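Local coordinates for exosome complex component Rrp41 (Archaeoglobus fulgidus, PDB 3M7N), which probably serves as the catalytic 3'→5' exoribonuclease subunit of the archaeal exosome and can also synthesise heteromeric RNA tails, at residues F189-R194 / E199-L204; A143-L148 / V153-M158; A73-R78 / A108-I113; V162-A167 / I219-K224. The protein carries 1 engineered substitution. All coordinates share one frame; numbering follows the deposited sequence.

Contact 1. Residues F189-R194 / E199-L204; sequences FAFLIR and ESIALL
The carbonyl oxygen of A190 is gripped by two consecutive amides of the facing strand: A202 N lies 2.7 Å and L203 N 3.2 Å from A190 O, both on the same face of the carbonyl plane. A190 N answers with a bond of 2.9 Å to L203 O. Two residues thus face one, the register slips between A190 and F191, and the strand turns a corner at A202. A190 CB rests 3.8 Å from L203 CB on one side of the sheet. On the other side F191 and I201 lie alongside each other and point the same way, F191 CE2 4.1 Å from I201 CG1. With CG anti to its own carbonyl carbon (chi1 -52°), the F191 ring stands off the sheet beside I201, its edge, in plane, toward S200 O. F189 and L204 share this face, where helix 212-248 packs on F189 and F191. Near the turn, E199 N bonds L192 O at 2.7 Å. R194 NE reaches the anti lone pair of E199 OE2 at 2.9 Å, with that oxygen in the guanidinium plane; the two flat groups are only 28° apart. R194 also has an acidic partner on another protein chain. This is an antiparallel beta hairpin with a classic bulge, whose outer strand, last in this chain's sheet, also bonds a Probable exosome complex exonuclease 2 chain through its backbone.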
loop_
_atom_site.group_PDB
_atom_site.type_symbol
_atom_site.label_atom_id
_atom_site.label_comp_id
_atom_site.label_asym_id
_atom_site.label_seq_id
_atom_site.Cartn_x
_atom_site.Cartn_y
_atom_site.Cartn_z
ATOM N N PHE E 189 -20.007 11.200 -25.626
ATOM C CA PHE E 189 -21.246 10.666 -25.049
ATOM C C PHE E 189 -21.148 9.154 -25.007
ATOM O O PHE E 189 -20.354 8.554 -25.730
ATOM C CB PHE E 189 -22.476 10.953 -25.938
ATOM C CG PHE E 189 -22.738 12.398 -26.195
ATOM C CD1 PHE E 189 -22.004 13.094 -27.148
ATOM C CD2 PHE E 189 -23.756 13.058 -25.521
ATOM C CE1 PHE E 189 -22.271 14.421 -27.399
ATOM C CE2 PHE E 189 -24.023 14.394 -25.772
ATOM C CZ PHE E 189 -23.281 15.070 -26.715
ATOM N N ALA E 190 -21.998 8.536 -24.197
ATOM C CA ALA E 190 -22.305 7.126 -24.374
ATOM C C ALA E 190 -23.750 6.965 -23.969
ATOM O O ALA E 190 -24.218 7.643 -23.052
ATOM C CB ALA E 190 -21.413 6.252 -23.535
ATOM N N PHE E 191 -24.455 6.073 -24.655
ATOM C CA PHE E 191 -25.875 5.892 -24.419
ATOM C C PHE E 191 -26.164 4.440 -24.101
ATOM O O PHE E 191 -25.431 3.542 -24.517
ATOM C CB PHE E 191 -26.698 6.276 -25.669
ATOM C CG PHE E 191 -26.391 7.643 -26.222
ATOM C CD1 PHE E 191 -25.477 7.794 -27.251
ATOM C CD2 PHE E 191 -27.034 8.772 -25.730
ATOM C CE1 PHE E 191 -25.190 9.052 -27.769
ATOM C CE2 PHE E 191 -26.759 10.026 -26.248
ATOM C CZ PHE E 191 -25.845 10.171 -27.273
ATOM N N LEU E 192 -27.246 4.222 -23.370
ATOM C CA LEU E 192 -27.869 2.919 -23.298
ATOM C C LEU E 192 -28.785 2.738 -24.524
ATOM O O LEU E 192 -29.685 3.555 -24.747
ATOM C CB LEU E 192 -28.705 2.818 -22.023
ATOM C CG LEU E 192 -29.529 1.539 -21.943
ATOM C CD1 LEU E 192 -28.611 0.324 -21.732
ATOM C CD2 LEU E 192 -30.584 1.642 -20.848
ATOM N N ILE E 193 -28.524 1.700 -25.327
ATOM C CA ILE E 193 -29.436 1.269 -26.379
ATOM C C ILE E 193 -30.319 0.143 -25.856
ATOM O O ILE E 193 -29.818 -0.868 -25.356
ATOM C CB ILE E 193 -28.710 0.700 -27.611
ATOM C CG1 ILE E 193 -27.488 1.536 -27.980
ATOM C CG2 ILE E 193 -29.673 0.594 -28.791
ATOM C CD1 ILE E 193 -27.807 2.925 -28.460
ATOM N N ARG E 194 -31.628 0.312 -25.980
ATOM C CA ARG E 194 -32.587 -0.688 -25.533
ATOM C C ARG E 194 -33.706 -0.700 -26.557
ATOM O O ARG E 194 -34.105 0.350 -27.055
ATOM C CB ARG E 194 -33.148 -0.333 -24.157
ATOM C CG ARG E 194 -33.304 -1.513 -23.227
ATOM C CD ARG E 194 -34.595 -1.462 -22.459
ATOM N NE ARG E 194 -34.671 -0.361 -21.508
ATOM C CZ ARG E 194 -34.515 -0.492 -20.190
ATOM N NH1 ARG E 194 -34.610 0.566 -19.393
ATOM N NH2 ARG E 194 -34.262 -1.679 -19.660
ATOM N N GLU E 199 -31.876 5.043 -25.343
ATOM C CA GLU E 199 -32.808 5.057 -24.217
ATOM C C GLU E 199 -32.445 6.096 -23.151
ATOM O O GLU E 199 -33.327 6.616 -22.452
ATOM C CB GLU E 199 -32.864 3.674 -23.575
ATOM C CG GLU E 199 -34.262 3.231 -23.136
ATOM C CD GLU E 199 -34.513 3.456 -21.660
ATOM O OE1 GLU E 199 -34.350 4.601 -21.178
ATOM O OE2 GLU E 199 -34.875 2.476 -20.980
ATOM N N SER E 200 -31.146 6.355 -23.005
ATOM C CA SER E 200 -30.651 7.384 -22.098
ATOM C C SER E 200 -29.142 7.574 -22.188
ATOM O O SER E 200 -28.466 6.923 -22.980
ATOM C CB SER E 200 -31.104 7.160 -20.651
ATOM O OG SER E 200 -30.961 5.811 -20.260
ATOM N N ILE E 201 -28.640 8.502 -21.384
ATOM C CA ILE E 201 -27.250 8.920 -21.414
ATOM C C ILE E 201 -26.500 8.240 -20.280
ATOM O O ILE E 201 -26.855 8.400 -19.106
ATOM C CB ILE E 201 -27.153 10.454 -21.223
ATOM C CG1 ILE E 201 -27.803 11.189 -22.413
ATOM C CG2 ILE E 201 -25.704 10.884 -21.020
ATOM C CD1 ILE E 201 -28.053 12.686 -22.185
ATOM N N ALA E 202 -25.459 7.495 -20.638
ATOM C CA ALA E 202 -24.656 6.754 -19.663
ATOM C C ALA E 202 -23.354 7.478 -19.334
ATOM O O ALA E 202 -22.771 7.265 -18.289
ATOM C CB ALA E 202 -24.362 5.344 -20.182
ATOM N N LEU E 203 -22.917 8.345 -20.236
ATOM C CA LEU E 203 -21.711 9.130 -20.047
ATOM C C LEU E 203 -21.858 10.437 -20.804
ATOM O O LEU E 203 -22.256 10.443 -21.975
ATOM C CB LEU E 203 -20.489 8.386 -20.589
ATOM C CG LEU E 203 -19.164 9.164 -20.557
ATOM C CD1 LEU E 203 -17.953 8.264 -20.191
ATOM C CD2 LEU E 203 -18.904 9.889 -21.861
ATOM N N LEU E 204 -21.522 11.541 -20.149
ATOM C CA LEU E 204 -21.542 12.836 -20.804
ATOM C C LEU E 204 -20.425 13.712 -20.248
ATOM O O LEU E 204 -20.372 13.964 -19.051
ATOM C CB LEU E 204 -22.911 13.513 -20.611
ATOM C CG LEU E 204 -23.171 14.837 -21.352
ATOM C CD1 LEU E 204 -24.658 15.102 -21.484
ATOM C CD2 LEU E 204 -22.518 15.999 -20.647
#

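Contact 2. Residues A143-L148 / V153-M158; sequences AASVAL and VPMKGM
L148 meets V153 and M155 where helix 136-150 ends and the chain doubles back toward strand 158-167, a helix-to-strand connection of the RNase PH fold. Its backbone seam is an i+5 bond, V153 N to L148 O at 3.2 Å, which draws the loop in beside the helix. L148 points its branches at two partners. CD2 lies 4.1 Å from V153 CG1. On the other branch CD1 approaches the sulfur of M155, while L148 CB sits nearer still, 3.7 Å from M155 SD; the two side chains cross at about a right angle. The methionine runs extended as far as its sulfur and then bends at chi3 (77°), which brings its methyl to S145, M155 CE being 3.7 Å from S145 OG. F109 of helix 96-110 packs on S145, L148 and M155 alike, so these side chains belong to a buried core shared by helix, loop and neighbouring helix. S145 carries its hydroxyl anti to the backbone N (chi1 -168°), facing the start of the following strand, and there OG is hydrogen-bonded to I159 N. M158 curls round the same hydroxyl: bent at both chi2 and chi3, it sets its sulfur and its methyl equally close, with M158 SD and M158 CE each 3.2 Å from S145 OG.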
loop_
_atom_site.group_PDB
_atom_site.type_symbol
_atom_site.label_atom_id
_atom_site.label_comp_id
_atom_site.label_asym_id
_atom_site.label_seq_id
_atom_site.Cartn_x
_atom_site.Cartn_y
_atom_site.Cartn_z
ATOM N N ALA E 143 -15.638 -0.919 -27.182
ATOM C CA ALA E 143 -14.987 -2.225 -27.121
ATOM C C ALA E 143 -15.381 -2.933 -25.837
ATOM O O ALA E 143 -15.667 -4.134 -25.832
ATOM C CB ALA E 143 -13.488 -2.082 -27.228
ATOM N N ALA E 144 -15.457 -2.180 -24.744
ATOM C CA ALA E 144 -15.811 -2.800 -23.469
ATOM C C ALA E 144 -17.227 -3.409 -23.444
ATOM O O ALA E 144 -17.424 -4.487 -22.878
ATOM C CB ALA E 144 -15.612 -1.831 -22.330
ATOM N N SER E 145 -18.204 -2.733 -24.058
ATOM C CA SER E 145 -19.583 -3.241 -24.093
ATOM C C SER E 145 -19.662 -4.508 -24.929
ATOM O O SER E 145 -20.409 -5.435 -24.606
ATOM C CB SER E 145 -20.567 -2.179 -24.627
ATOM O OG SER E 145 -21.937 -2.552 -24.416
ATOM N N VAL E 146 -18.887 -4.545 -26.012
ATOM C CA VAL E 146 -18.794 -5.762 -26.820
ATOM C C VAL E 146 -18.214 -6.890 -25.966
ATOM O O VAL E 146 -18.801 -7.978 -25.890
ATOM C CB VAL E 146 -17.968 -5.560 -28.125
ATOM C CG1 VAL E 146 -17.661 -6.904 -28.790
ATOM C CG2 VAL E 146 -18.710 -4.666 -29.082
ATOM N N ALA E 147 -17.093 -6.610 -25.291
ATOM C CA ALA E 147 -16.452 -7.605 -24.417
ATOM C C ALA E 147 -17.387 -8.115 -23.320
ATOM O O ALA E 147 -17.428 -9.314 -23.019
ATOM C CB ALA E 147 -15.149 -7.068 -23.815
ATOM N N LEU E 148 -18.138 -7.198 -22.720
ATOM C CA LEU E 148 -19.105 -7.583 -21.699
ATOM C C LEU E 148 -20.133 -8.543 -22.278
ATOM O O LEU E 148 -20.457 -9.564 -21.659
ATOM C CB LEU E 148 -19.772 -6.351 -21.077
ATOM C CG LEU E 148 -18.890 -5.552 -20.094
ATOM C CD1 LEU E 148 -19.497 -4.209 -19.736
ATOM C CD2 LEU E 148 -18.591 -6.359 -18.827
ATOM N N VAL E 153 -22.218 -11.277 -19.549
ATOM C CA VAL E 153 -22.695 -10.702 -18.298
ATOM C C VAL E 153 -23.975 -9.903 -18.527
ATOM O O VAL E 153 -24.021 -9.007 -19.367
ATOM C CB VAL E 153 -21.604 -9.911 -17.541
ATOM C CG1 VAL E 153 -20.268 -10.069 -18.225
ATOM C CG2 VAL E 153 -21.984 -8.458 -17.356
ATOM N N PRO E 154 -25.030 -10.263 -17.795
ATOM C CA PRO E 154 -26.373 -9.699 -17.959
ATOM C C PRO E 154 -26.364 -8.176 -17.860
ATOM O O PRO E 154 -25.745 -7.612 -16.952
ATOM C CB PRO E 154 -27.157 -10.325 -16.800
ATOM C CG PRO E 154 -26.447 -11.612 -16.528
ATOM C CD PRO E 154 -24.986 -11.297 -16.750
ATOM N N MET E 155 -27.040 -7.524 -18.799
ATOM C CA MET E 155 -27.049 -6.063 -18.887
ATOM C C MET E 155 -28.430 -5.572 -19.306
ATOM O O MET E 155 -29.189 -6.310 -19.948
ATOM C CB MET E 155 -26.001 -5.576 -19.898
ATOM C CG MET E 155 -24.573 -5.493 -19.363
ATOM S SD MET E 155 -23.309 -5.383 -20.663
ATOM C CE MET E 155 -23.421 -3.683 -21.208
ATOM N N LYS E 156 -28.764 -4.337 -18.931
ATOM C CA LYS E 156 -30.032 -3.732 -19.325
ATOM C C LYS E 156 -30.079 -3.579 -20.844
ATOM O O LYS E 156 -31.123 -3.697 -21.460
ATOM C CB LYS E 156 -30.197 -2.357 -18.678
ATOM C CG LYS E 156 -30.689 -2.388 -17.246
ATOM C CD LYS E 156 -30.575 -1.007 -16.604
ATOM C CE LYS E 156 -30.852 -1.061 -15.104
ATOM N NZ LYS E 156 -30.712 0.274 -14.442
ATOM N N GLY E 157 -28.927 -3.299 -21.431
ATOM C CA GLY E 157 -28.807 -3.143 -22.856
ATOM C C GLY E 157 -27.357 -2.833 -23.157
ATOM O O GLY E 157 -26.490 -3.061 -22.336
ATOM N N MET E 158 -27.092 -2.284 -24.326
ATOM C CA MET E 158 -25.735 -2.043 -24.731
ATOM C C MET E 158 -25.291 -0.608 -24.491
ATOM O O MET E 158 -26.104 0.301 -24.341
ATOM C CB MET E 158 -25.576 -2.421 -26.201
ATOM C CG MET E 158 -25.342 -3.921 -26.390
ATOM S SD MET E 158 -23.579 -4.140 -26.599
ATOM C CE MET E 158 -23.240 -2.520 -27.289
#

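Contact 3. Residues A73-R78 / A108-I113; sequences AIIRYR and AFEAVI
I75 and I113 reach toward each other and meet tip to tip, I75 CD1 3.7 Å from I113 CD1, with I113 CG2 just behind. The base of the I75 side chain is occupied differently: E110 slides past it in the opposite direction, and the aliphatic E110 CG lies 4.1 Å from I75 CB while the carboxylate continues onward. The third pairing is aromatic. The Y77 and F109 side chains cross obliquely, Y77 CE1 3.8 Å from F109 CE1, and Y77 CD1 keeps close to the same stretch of the phenyl rim. Y77 extends from the strand with CG anti to the backbone N (chi1 -179°), which carries its ring across to the helix. All these contacts are between carbon atoms, the packing of helix 96-110 against strand 74-81 in the beta-alpha-beta crossover that leads from this strand, through the helix, to the parallel neighbour 122-129. Behind the first shell, F109 O accepts both V112 N and I113 N, each at 2.9 Å; the turn closed by these two bonds leaves I113 facing I75. M155 backs I113 from the loop after helix 136-150, and that helix supplies C140 and A144 to Y77 and L141 to F109. The strand itself is held by backbone bonds of R76 to I123 and I125, while the R76 side chain makes salt bridges to D124 and E61. G230 of a Probable exosome complex exonuclease 2 chain packs on E110.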
loop_
_atom_site.group_PDB
_atom_site.type_symbol
_atom_site.label_atom_id
_atom_site.label_comp_id
_atom_site.label_asym_id
_atom_site.label_seq_id
_atom_site.Cartn_x
_atom_site.Cartn_y
_atom_site.Cartn_z
ATOM N N ALA E 73 -22.565 -7.073 -6.929
ATOM C CA ALA E 73 -21.211 -7.125 -7.477
ATOM C C ALA E 73 -20.596 -5.739 -7.543
ATOM O O ALA E 73 -21.311 -4.744 -7.569
ATOM C CB ALA E 73 -21.230 -7.745 -8.857
ATOM N N ILE E 74 -19.271 -5.670 -7.573
ATOM C CA ILE E 74 -18.624 -4.402 -7.826
ATOM C C ILE E 74 -18.085 -4.439 -9.225
ATOM O O ILE E 74 -17.812 -5.511 -9.752
ATOM C CB ILE E 74 -17.457 -4.121 -6.874
ATOM C CG1 ILE E 74 -16.443 -5.263 -6.942
ATOM C CG2 ILE E 74 -17.973 -3.915 -5.459
ATOM C CD1 ILE E 74 -15.189 -5.006 -6.142
ATOM N N ILE E 75 -17.935 -3.258 -9.818
ATOM C CA ILE E 75 -17.412 -3.134 -11.166
ATOM C C ILE E 75 -16.113 -2.359 -11.146
ATOM O O ILE E 75 -16.002 -1.338 -10.485
ATOM C CB ILE E 75 -18.384 -2.363 -12.091
ATOM C CG1 ILE E 75 -19.789 -2.953 -12.014
ATOM C CG2 ILE E 75 -17.844 -2.345 -13.510
ATOM C CD1 ILE E 75 -19.858 -4.369 -12.463
ATOM N N ARG E 76 -15.128 -2.837 -11.891
ATOM C CA ARG E 76 -13.893 -2.099 -12.005
ATOM C C ARG E 76 -13.602 -1.927 -13.478
ATOM O O ARG E 76 -13.924 -2.785 -14.294
ATOM C CB ARG E 76 -12.766 -2.811 -11.244
ATOM C CG ARG E 76 -13.166 -3.058 -9.780
ATOM C CD ARG E 76 -12.046 -3.553 -8.926
ATOM N NE ARG E 76 -12.083 -5.004 -8.818
ATOM C CZ ARG E 76 -11.188 -5.721 -8.156
ATOM N NH1 ARG E 76 -11.307 -7.039 -8.114
ATOM N NH2 ARG E 76 -10.178 -5.116 -7.537
ATOM N N TYR E 77 -13.044 -0.786 -13.826
ATOM C CA TYR E 77 -12.797 -0.512 -15.207
ATOM C C TYR E 77 -11.506 0.231 -15.182
ATOM O O TYR E 77 -11.350 1.190 -14.443
ATOM C CB TYR E 77 -13.932 0.348 -15.789
ATOM C CG TYR E 77 -13.819 0.697 -17.251
ATOM C CD1 TYR E 77 -14.708 0.164 -18.187
ATOM C CD2 TYR E 77 -12.852 1.581 -17.700
ATOM C CE1 TYR E 77 -14.622 0.486 -19.536
ATOM C CE2 TYR E 77 -12.761 1.910 -19.034
ATOM C CZ TYR E 77 -13.661 1.364 -19.952
ATOM O OH TYR E 77 -13.577 1.706 -21.288
ATOM N N ARG E 78 -10.569 -0.234 -15.979
ATOM C CA ARG E 78 -9.281 0.402 -16.042
ATOM C C ARG E 78 -8.979 0.777 -17.474
ATOM O O ARG E 78 -9.005 -0.063 -18.370
ATOM C CB ARG E 78 -8.195 -0.536 -15.498
ATOM C CG ARG E 78 -6.843 0.135 -15.384
ATOM C CD ARG E 78 -5.841 -0.764 -14.706
ATOM N NE ARG E 78 -5.088 -1.568 -15.657
ATOM C CZ ARG E 78 -4.054 -1.107 -16.350
ATOM N NH1 ARG E 78 -3.398 -1.904 -17.197
ATOM N NH2 ARG E 78 -3.684 0.160 -16.197
ATOM N N ALA E 108 -20.449 4.446 -16.242
ATOM C CA ALA E 108 -21.336 4.158 -17.367
ATOM C C ALA E 108 -21.843 2.725 -17.311
ATOM O O ALA E 108 -22.980 2.440 -17.689
ATOM C CB ALA E 108 -20.642 4.443 -18.719
ATOM N N PHE E 109 -21.009 1.809 -16.837
ATOM C CA PHE E 109 -21.434 0.413 -16.803
ATOM C C PHE E 109 -22.174 0.041 -15.529
ATOM O O PHE E 109 -23.001 -0.883 -15.534
ATOM C CB PHE E 109 -20.261 -0.521 -17.096
ATOM C CG PHE E 109 -19.827 -0.492 -18.536
ATOM C CD1 PHE E 109 -18.700 0.210 -18.922
ATOM C CD2 PHE E 109 -20.586 -1.134 -19.519
ATOM C CE1 PHE E 109 -18.311 0.249 -20.269
ATOM C CE2 PHE E 109 -20.203 -1.104 -20.838
ATOM C CZ PHE E 109 -19.065 -0.413 -21.219
ATOM N N GLU E 110 -21.890 0.762 -14.440
ATOM C CA GLU E 110 -22.560 0.481 -13.169
ATOM C C GLU E 110 -24.032 0.705 -13.384
ATOM O O GLU E 110 -24.876 0.047 -12.789
ATOM C CB GLU E 110 -22.053 1.388 -12.045
ATOM C CG GLU E 110 -20.622 1.093 -11.631
ATOM C CD GLU E 110 -20.174 1.891 -10.419
ATOM O OE1 GLU E 110 -20.275 3.147 -10.422
ATOM O OE2 GLU E 110 -19.708 1.254 -9.458
ATOM N N ALA E 111 -24.316 1.641 -14.277
ATOM C CA ALA E 111 -25.682 2.019 -14.630
ATOM C C ALA E 111 -26.437 0.946 -15.434
ATOM O O ALA E 111 -27.630 1.090 -15.693
ATOM C CB ALA E 111 -25.652 3.351 -15.408
ATOM N N VAL E 112 -25.756 -0.132 -15.814
ATOM C CA VAL E 112 -26.301 -1.037 -16.810
ATOM C C VAL E 112 -26.107 -2.543 -16.543
ATOM O O VAL E 112 -26.971 -3.354 -16.865
ATOM C CB VAL E 112 -25.762 -0.636 -18.193
ATOM C CG1 VAL E 112 -25.717 -1.811 -19.121
ATOM C CG2 VAL E 112 -26.616 0.491 -18.770
ATOM N N ILE E 113 -24.972 -2.915 -15.971
ATOM C CA ILE E 113 -24.748 -4.302 -15.579
ATOM C C ILE E 113 -25.697 -4.675 -14.450
ATOM O O ILE E 113 -25.874 -3.913 -13.508
ATOM C CB ILE E 113 -23.278 -4.528 -15.122
ATOM C CG1 ILE E 113 -22.339 -4.480 -16.332
ATOM C CG2 ILE E 113 -23.149 -5.835 -14.363
ATOM C CD1 ILE E 113 -20.877 -4.201 -15.997
#

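Contact 4. Residues V162-A167 / I219-K224; sequences VAVGKA and IELAKK
Helix-on-sheet packing in the RNase PH fold brings V164 of strand 158-167 against L221 and A222 of helix 212-248. The short segments run at 140° to each other, with their axes 8.0 Å apart at closest approach, consistent with the small side chain of A222 at the crossing. V164 does most of the touching with one branch. Because CG2 is anti to the carbonyl carbon, with CG1 anti to the backbone N (chi1 162°), V164 CG2 is turned onto the helix backbone, 3.7 Å from A222 N and 3.8 Å from A222 CB. The same methyl lies 3.9 Å from L221 CB, and L221 runs past the valine at a slant, its CD1 4.1 Å from V164 CG1. Two residues earlier, on the same face of the strand, V162 CG2 comes to 3.9 Å from A222 O, a simple packing contact with the backbone. Beyond the interface, L173 of strand 170-173 adjoins V162 and L221, and F189 packs on A222 from the other neighbouring strand. On the outward side of the helix K223 NZ forms a salt bridge of 3.0 Å with E220 OE1, meeting it from the syn side; E220 also lies close to the like-charged E235 of a Probable exosome complex exonuclease 2 chain. The nearest atom of the contact lies about 8 Å from the bound nucleic acid. A long helix laid across an antiparallel sheet in this way forms the alpha/beta layering of the RNase PH fold.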
loop_
_atom_site.group_PDB
_atom_site.type_symbol
_atom_site.label_atom_id
_atom_site.label_comp_id
_atom_site.label_asym_id
_atom_site.label_seq_id
_atom_site.Cartn_x
_atom_site.Cartn_y
_atom_site.Cartn_z
ATOM N N VAL E 162 -19.891 7.881 -28.766
ATOM C CA VAL E 162 -19.170 8.727 -29.709
ATOM C C VAL E 162 -19.043 10.130 -29.138
ATOM O O VAL E 162 -19.849 10.545 -28.312
ATOM C CB VAL E 162 -19.961 8.972 -31.031
ATOM C CG1 VAL E 162 -19.053 8.823 -32.245
ATOM C CG2 VAL E 162 -21.181 8.112 -31.115
ATOM N N ALA E 163 -18.078 10.884 -29.644
ATOM C CA ALA E 163 -17.956 12.291 -29.313
ATOM C C ALA E 163 -18.427 13.154 -30.487
ATOM O O ALA E 163 -18.360 12.748 -31.640
ATOM C CB ALA E 163 -16.505 12.644 -28.965
ATOM N N VAL E 164 -18.918 14.346 -30.179
ATOM C CA VAL E 164 -19.162 15.334 -31.204
ATOM C C VAL E 164 -18.160 16.429 -30.941
ATOM O O VAL E 164 -17.965 16.824 -29.786
ATOM C CB VAL E 164 -20.590 15.910 -31.124
ATOM C CG1 VAL E 164 -20.676 17.229 -31.890
ATOM C CG2 VAL E 164 -21.604 14.898 -31.651
ATOM N N GLY E 165 -17.509 16.898 -31.998
ATOM C CA GLY E 165 -16.585 18.009 -31.894
ATOM C C GLY E 165 -17.204 19.270 -32.458
ATOM O O GLY E 165 -18.351 19.288 -32.889
ATOM N N LYS E 166 -16.435 20.343 -32.439
ATOM C CA LYS E 166 -16.866 21.572 -33.051
ATOM C C LYS E 166 -15.658 22.175 -33.742
ATOM O O LYS E 166 -14.632 22.426 -33.109
ATOM C CB LYS E 166 -17.456 22.533 -32.020
ATOM C CG LYS E 166 -17.913 23.862 -32.631
ATOM C CD LYS E 166 -18.601 24.743 -31.607
ATOM C CE LYS E 166 -18.486 26.211 -31.935
ATOM N NZ LYS E 166 -19.135 26.990 -30.843
ATOM N N ALA E 167 -15.784 22.382 -35.049
ATOM C CA ALA E 167 -14.678 22.844 -35.873
ATOM C C ALA E 167 -15.126 23.967 -36.804
ATOM O O ALA E 167 -16.154 23.858 -37.477
ATOM C CB ALA E 167 -14.100 21.685 -36.661
ATOM N N ILE E 219 -26.136 16.685 -29.177
ATOM C CA ILE E 219 -26.828 15.492 -28.707
ATOM C C ILE E 219 -27.529 14.771 -29.855
ATOM O O ILE E 219 -27.485 13.543 -29.938
ATOM C CB ILE E 219 -27.872 15.797 -27.621
ATOM C CG1 ILE E 219 -27.229 16.460 -26.415
ATOM C CG2 ILE E 219 -28.538 14.509 -27.146
ATOM C CD1 ILE E 219 -28.200 16.613 -25.258
ATOM N N GLU E 220 -28.182 15.525 -30.738
ATOM C CA GLU E 220 -28.858 14.888 -31.871
ATOM C C GLU E 220 -27.853 14.187 -32.775
ATOM O O GLU E 220 -28.069 13.046 -33.170
ATOM C CB GLU E 220 -29.718 15.883 -32.678
ATOM C CG GLU E 220 -30.909 16.422 -31.896
ATOM C CD GLU E 220 -31.756 15.315 -31.312
ATOM O OE1 GLU E 220 -31.939 15.280 -30.061
ATOM O OE2 GLU E 220 -32.234 14.472 -32.111
ATOM N N LEU E 221 -26.759 14.872 -33.089
ATOM C CA LEU E 221 -25.720 14.318 -33.943
ATOM C C LEU E 221 -25.167 13.031 -33.346
ATOM O O LEU E 221 -25.062 12.007 -34.025
ATOM C CB LEU E 221 -24.585 15.310 -34.075
ATOM C CG LEU E 221 -24.069 15.653 -35.460
ATOM C CD1 LEU E 221 -22.629 16.093 -35.330
ATOM C CD2 LEU E 221 -24.201 14.476 -36.418
ATOM N N ALA E 222 -24.827 13.081 -32.062
ATOM C CA ALA E 222 -24.226 11.926 -31.406
ATOM C C ALA E 222 -25.163 10.719 -31.399
ATOM O O ALA E 222 -24.726 9.599 -31.660
ATOM C CB ALA E 222 -23.778 12.276 -29.985
ATOM N N LYS E 223 -26.439 10.932 -31.092
ATOM C CA LYS E 223 -27.396 9.821 -31.122
ATOM C C LYS E 223 -27.403 9.109 -32.487
ATOM O O LYS E 223 -27.356 7.876 -32.586
ATOM C CB LYS E 223 -28.789 10.308 -30.761
ATOM C CG LYS E 223 -28.899 10.786 -29.335
ATOM C CD LYS E 223 -30.358 10.995 -28.965
ATOM C CE LYS E 223 -30.929 12.183 -29.729
ATOM N NZ LYS E 223 -32.382 12.357 -29.498
ATOM N N LYS E 224 -27.421 9.907 -33.542
ATOM C CA LYS E 224 -27.361 9.367 -34.891
ATOM C C LYS E 224 -26.121 8.476 -35.082
ATOM O O LYS E 224 -26.235 7.299 -35.417
ATOM C CB LYS E 224 -27.394 10.505 -35.917
ATOM C CG LYS E 224 -27.115 10.061 -37.330
ATOM C CD LYS E 224 -27.394 11.178 -38.322
ATOM C CE LYS E 224 -27.009 10.785 -39.753
ATOM N NZ LYS E 224 -26.842 12.022 -40.587
#

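From the N terminus, contact 3 comes first, closing a 29-residue loop that holds most of helix 96-110. Contact 2 follows as a short closure over four residues, between helix 136-150 and the approach to strand 158-167; it touches contact 3, with a backbone bond from K156 to V112. Contact 4 then opens on strand 158-167 and closes only on helix 212-248, 51 residues later, enclosing the hairpin of contact 1; none of the loops cross. Contact 1 sits centrally: I193 bonds M158 of contact 2, F189 bonds V162 of contact 4, and A202 packs on A108 of contact 3, joining the hairpin's sheet to helix 96-110.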